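Local coordinates for probable secreted solute-binding lipoprotein (Streptomyces coelicolor, PDB 3I3V) that probably binds a solute outside the cell as the lipoprotein component of a transport system, at residues Arg155-Val167 and Thr235-Ala247. Sequence-based numbering, arbitrary orientation.
Sequences RKLRAKGIAPVTV and TQFNTEEAAVQSA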
loop_
_atom_site.group_PDB
_atom_site.type_symbol
_atom_site.label_atom_id
_atom_site.label_comp_id
_atom_site.label_asym_id
_atom_site.label_seq_id
_atom_site.Cartn_x
_atom_site.Cartn_y
_atom_site.Cartn_z
ATOM N N ARG C 155 -67.737 26.746 -26.733
ATOM C CA ARG C 155 -68.856 26.832 -27.667
ATOM C C ARG C 155 -69.334 25.430 -28.038
ATOM O O ARG C 155 -70.509 25.100 -27.879
ATOM C CB ARG C 155 -68.433 27.580 -28.933
ATOM C CG ARG C 155 -68.454 29.086 -28.804
ATOM C CD ARG C 155 -69.876 29.567 -28.542
ATOM N NE ARG C 155 -70.058 29.972 -27.156
ATOM C CZ ARG C 155 -71.231 30.237 -26.590
ATOM N NH1 ARG C 155 -72.359 30.134 -27.286
ATOM N NH2 ARG C 155 -71.271 30.623 -25.322
ATOM N N LYS C 156 -68.413 24.605 -28.528
ATOM C CA LYS C 156 -68.755 23.240 -28.907
ATOM C C LYS C 156 -69.425 22.493 -27.762
ATOM O O LYS C 156 -70.449 21.841 -27.960
ATOM C CB LYS C 156 -67.507 22.482 -29.361
ATOM C CG LYS C 156 -67.025 22.871 -30.752
ATOM C CD LYS C 156 -65.919 21.938 -31.216
ATOM C CE LYS C 156 -65.944 21.740 -32.731
ATOM N NZ LYS C 156 -65.681 22.999 -33.477
ATOM N N LEU C 157 -68.848 22.598 -26.566
ATOM C CA LEU C 157 -69.397 21.944 -25.378
ATOM C C LEU C 157 -70.831 22.382 -25.080
ATOM O O LEU C 157 -71.706 21.555 -24.846
ATOM C CB LEU C 157 -68.509 22.231 -24.165
ATOM C CG LEU C 157 -67.196 21.455 -24.047
ATOM C CD1 LEU C 157 -66.255 22.168 -23.090
ATOM C CD2 LEU C 157 -67.487 20.040 -23.549
ATOM N N ARG C 158 -71.070 23.686 -25.080
ATOM C CA ARG C 158 -72.410 24.211 -24.813
ATOM C C ARG C 158 -73.420 23.751 -25.870
ATOM O O ARG C 158 -74.597 23.565 -25.567
ATOM C CB ARG C 158 -72.379 25.748 -24.760
ATOM C CG ARG C 158 -71.960 26.342 -23.424
ATOM C CD ARG C 158 -71.755 27.838 -23.559
ATOM N NE ARG C 158 -71.421 28.488 -22.296
ATOM C CZ ARG C 158 -72.307 28.797 -21.356
ATOM N NH1 ARG C 158 -73.592 28.521 -21.523
ATOM N NH2 ARG C 158 -71.904 29.386 -20.244
ATOM N N ALA C 159 -72.948 23.567 -27.105
ATOM C CA ALA C 159 -73.803 23.131 -28.210
ATOM C C ALA C 159 -74.415 21.757 -27.968
ATOM O O ALA C 159 -75.498 21.465 -28.471
ATOM C CB ALA C 159 -73.012 23.125 -29.517
ATOM N N LYS C 160 -73.716 20.914 -27.208
ATOM C CA LYS C 160 -74.217 19.583 -26.897
ATOM C C LYS C 160 -74.899 19.629 -25.536
ATOM O O LYS C 160 -75.287 18.599 -24.985
ATOM C CB LYS C 160 -73.077 18.559 -26.871
ATOM C CG LYS C 160 -72.190 18.556 -28.116
ATOM C CD LYS C 160 -72.984 18.416 -29.417
ATOM C CE LYS C 160 -73.769 17.115 -29.479
ATOM N NZ LYS C 160 -74.520 17.009 -30.764
ATOM N N GLY C 161 -75.030 20.836 -24.996
ATOM C CA GLY C 161 -75.673 21.012 -23.707
ATOM C C GLY C 161 -74.801 20.666 -22.518
ATOM O O GLY C 161 -75.316 20.366 -21.435
ATOM N N ILE C 162 -73.485 20.706 -22.711
ATOM C CA ILE C 162 -72.542 20.398 -21.640
ATOM C C ILE C 162 -71.836 21.676 -21.173
ATOM O O ILE C 162 -71.280 22.425 -21.978
ATOM C CB ILE C 162 -71.482 19.387 -22.114
ATOM C CG1 ILE C 162 -72.171 18.153 -22.712
ATOM C CG2 ILE C 162 -70.576 19.013 -20.952
ATOM C CD1 ILE C 162 -71.222 17.150 -23.353
ATOM N N ALA C 163 -71.869 21.929 -19.871
ATOM C CA ALA C 163 -71.230 23.116 -19.328
ATOM C C ALA C 163 -69.724 22.996 -19.539
ATOM O O ALA C 163 -69.168 21.904 -19.456
ATOM C CB ALA C 163 -71.554 23.257 -17.841
ATOM N N PRO C 164 -69.054 24.118 -19.848
ATOM C CA PRO C 164 -67.605 24.146 -20.075
ATOM C C PRO C 164 -66.789 24.130 -18.780
ATOM O O PRO C 164 -66.543 23.051 -18.225
ATOM C CB PRO C 164 -67.411 25.418 -20.901
ATOM C CG PRO C 164 -68.483 26.310 -20.384
ATOM C CD PRO C 164 -69.674 25.380 -20.290
ATOM N N VAL C 165 -66.357 25.297 -18.298
ATOM C CA VAL C 165 -65.578 25.339 -17.056
ATOM C C VAL C 165 -66.487 25.611 -15.859
ATOM O O VAL C 165 -67.233 26.589 -15.837
ATOM C CB VAL C 165 -64.462 26.436 -17.067
ATOM C CG1 VAL C 165 -63.643 26.346 -15.795
ATOM C CG2 VAL C 165 -63.540 26.259 -18.256
ATOM N N THR C 166 -66.435 24.737 -14.865
ATOM C CA THR C 166 -67.246 24.942 -13.679
ATOM C C THR C 166 -66.341 25.472 -12.563
ATOM O O THR C 166 -65.207 25.026 -12.396
ATOM C CB THR C 166 -67.922 23.633 -13.228
ATOM O OG1 THR C 166 -68.731 23.881 -12.072
ATOM C CG2 THR C 166 -66.876 22.575 -12.909
ATOM N N VAL C 167 -66.840 26.448 -11.815
ATOM C CA VAL C 167 -66.068 27.032 -10.732
ATOM C C VAL C 167 -66.993 27.801 -9.795
ATOM O O VAL C 167 -68.006 28.354 -10.225
ATOM C CB VAL C 167 -64.971 27.982 -11.288
ATOM C CG1 VAL C 167 -65.611 29.146 -12.035
ATOM C CG2 VAL C 167 -64.083 28.483 -10.154
ATOM N N THR C 235 -69.686 18.986 -7.697
ATOM C CA THR C 235 -70.799 18.168 -8.147
ATOM C C THR C 235 -70.897 18.153 -9.667
ATOM O O THR C 235 -70.923 17.090 -10.275
ATOM C CB THR C 235 -72.149 18.666 -7.559
ATOM O OG1 THR C 235 -72.288 18.195 -6.213
ATOM C CG2 THR C 235 -73.318 18.157 -8.380
ATOM N N GLN C 236 -70.948 19.337 -10.277
ATOM C CA GLN C 236 -71.065 19.444 -11.732
ATOM C C GLN C 236 -70.040 18.624 -12.499
ATOM O O GLN C 236 -70.365 18.016 -13.517
ATOM C CB GLN C 236 -70.984 20.907 -12.174
ATOM C CG GLN C 236 -72.238 21.698 -11.864
ATOM C CD GLN C 236 -72.219 23.102 -12.438
ATOM O OE1 GLN C 236 -73.165 23.864 -12.259
ATOM N NE2 GLN C 236 -71.144 23.448 -13.128
ATOM N N PHE C 237 -68.804 18.601 -12.016
ATOM C CA PHE C 237 -67.767 17.836 -12.692
ATOM C C PHE C 237 -67.882 16.326 -12.434
ATOM O O PHE C 237 -67.689 15.525 -13.347
ATOM C CB PHE C 237 -66.382 18.340 -12.279
ATOM C CG PHE C 237 -65.263 17.758 -13.096
ATOM C CD1 PHE C 237 -64.714 16.519 -12.776
ATOM C CD2 PHE C 237 -64.773 18.440 -14.202
ATOM C CE1 PHE C 237 -63.690 15.971 -13.548
ATOM C CE2 PHE C 237 -63.756 17.903 -14.977
ATOM C CZ PHE C 237 -63.211 16.664 -14.649
ATOM N N ASN C 238 -68.207 15.946 -11.199
ATOM C CA ASN C 238 -68.332 14.531 -10.836
ATOM C C ASN C 238 -69.474 13.791 -11.509
ATOM O O ASN C 238 -69.359 12.605 -11.783
ATOM C CB ASN C 238 -68.438 14.383 -9.319
ATOM C CG ASN C 238 -67.126 14.651 -8.638
ATOM O OD1 ASN C 238 -66.131 14.952 -9.303
ATOM N ND2 ASN C 238 -67.101 14.543 -7.313
ATOM N N THR C 239 -70.575 14.487 -11.764
ATOM C CA THR C 239 -71.717 13.882 -12.440
ATOM C C THR C 239 -71.556 14.127 -13.941
ATOM O O THR C 239 -72.419 13.775 -14.747
ATOM C CB THR C 239 -73.054 14.497 -11.973
ATOM O OG1 THR C 239 -73.053 15.906 -12.236
ATOM C CG2 THR C 239 -73.261 14.252 -10.480
ATOM N N GLU C 240 -70.438 14.746 -14.300
ATOM C CA GLU C 240 -70.125 15.034 -15.685
ATOM C C GLU C 240 -71.122 15.953 -16.377
ATOM O O GLU C 240 -71.563 15.675 -17.494
ATOM C CB GLU C 240 -69.986 13.729 -16.476
ATOM C CG GLU C 240 -68.838 12.850 -16.014
ATOM C CD GLU C 240 -68.703 11.585 -16.835
ATOM O OE1 GLU C 240 -69.669 10.800 -16.875
ATOM O OE2 GLU C 240 -67.633 11.371 -17.441
ATOM N N GLU C 241 -71.484 17.045 -15.707
ATOM C CA GLU C 241 -72.387 18.029 -16.293
ATOM C C GLU C 241 -71.521 19.155 -16.871
ATOM O O GLU C 241 -71.967 19.927 -17.716
ATOM C CB GLU C 241 -73.361 18.572 -15.243
ATOM C CG GLU C 241 -74.330 17.524 -14.707
ATOM C CD GLU C 241 -75.163 16.860 -15.806
ATOM O OE1 GLU C 241 -75.794 17.588 -16.607
ATOM O OE2 GLU C 241 -75.194 15.609 -15.866
ATOM N N ALA C 242 -70.281 19.238 -16.398
ATOM C CA ALA C 242 -69.322 20.231 -16.885
ATOM C C ALA C 242 -68.057 19.437 -17.188
ATOM O O ALA C 242 -67.749 18.482 -16.489
ATOM C CB ALA C 242 -69.052 21.293 -15.828
ATOM N N ALA C 243 -67.326 19.839 -18.222
ATOM C CA ALA C 243 -66.132 19.121 -18.646
ATOM C C ALA C 243 -64.778 19.633 -18.159
ATOM O O ALA C 243 -63.781 18.919 -18.251
ATOM C CB ALA C 243 -66.118 19.041 -20.163
ATOM N N VAL C 244 -64.714 20.862 -17.659
ATOM C CA VAL C 244 -63.428 21.382 -17.199
ATOM C C VAL C 244 -63.509 21.916 -15.782
ATOM O O VAL C 244 -64.512 22.508 -15.380
ATOM C CB VAL C 244 -62.905 22.504 -18.107
ATOM C CG1 VAL C 244 -61.488 22.901 -17.674
ATOM C CG2 VAL C 244 -62.905 22.047 -19.558
ATOM N N GLN C 245 -62.437 21.720 -15.027
ATOM C CA GLN C 245 -62.417 22.183 -13.654
ATOM C C GLN C 245 -61.018 22.418 -13.141
ATOM O O GLN C 245 -60.177 21.525 -13.211
ATOM C CB GLN C 245 -63.081 21.150 -12.750
ATOM C CG GLN C 245 -63.027 21.503 -11.287
ATOM C CD GLN C 245 -63.422 20.341 -10.395
ATOM O OE1 GLN C 245 -64.005 20.535 -9.329
ATOM N NE2 GLN C 245 -63.101 19.130 -10.826
ATOM N N SER C 246 -60.767 23.618 -12.630
ATOM C CA SER C 246 -59.473 23.922 -12.043
ATOM C C SER C 246 -59.641 23.637 -10.549
ATOM O O SER C 246 -60.583 24.124 -9.927
ATOM C CB SER C 246 -59.126 25.390 -12.238
ATOM O OG SER C 246 -57.945 25.700 -11.526
ATOM N N ALA C 247 -58.751 22.857 -9.955
ATOM C CA ALA C 247 -58.925 22.577 -8.542
ATOM C C ALA C 247 -57.699 21.952 -7.893
ATOM O O ALA C 247 -56.897 21.322 -8.571
ATOM C CB ALA C 247 -60.127 21.669 -8.359
HETATM O O HOH W 1 -62.644 25.643 -12.057
#
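Ala163 and Ala242 pair side by side where strand 163-166 runs parallel to strand 242-246. Ala163 N donates to Glu241 O at 2.9 Å, and Ala163 O accepts from Ala243 N. Pro164 O then takes Val244 N at 2.9 Å and, weakly, Ala243 N. This double use falls where the second strand turns a corner at Ala243. Beyond it, Thr166 N gives a nearly straight bond to Val244 O (3.0 Å, 169°). A water extends the ladder, donating to Thr166 O and accepting from Ser246 N.

On one face of the pair, Val165 CG2 packs on Val244 CB at 3.8 Å. On the other, Thr166 CB meets the methyl of Ala242. Thr166 OG1 lies opposite its backbone N (chi1 -179°), which brings it 2.7 Å from Gln236 NE2, although the angle is poor for a hydrogen bond. Its CG2 faces Val244 O and Ala242 CB. A glycine here would probably open a gap beside Ala242 and leave the Gln236 amide without its close neighbour.

Schellman motifs at Gly161 and Glu240 end the two preceding helices and lead into the strands. Leu157 CD2 reaches Ala243 CB at 3.8 Å, and helix 132-138 packs against both residues. Strand 122-131 pairs antiparallel with strand 242-246, so the contact adds strand 163-166 to the mixed sheet of a periplasmic-binding-protein-like fold. Helix 172-182 packs against Val167 and Ser246.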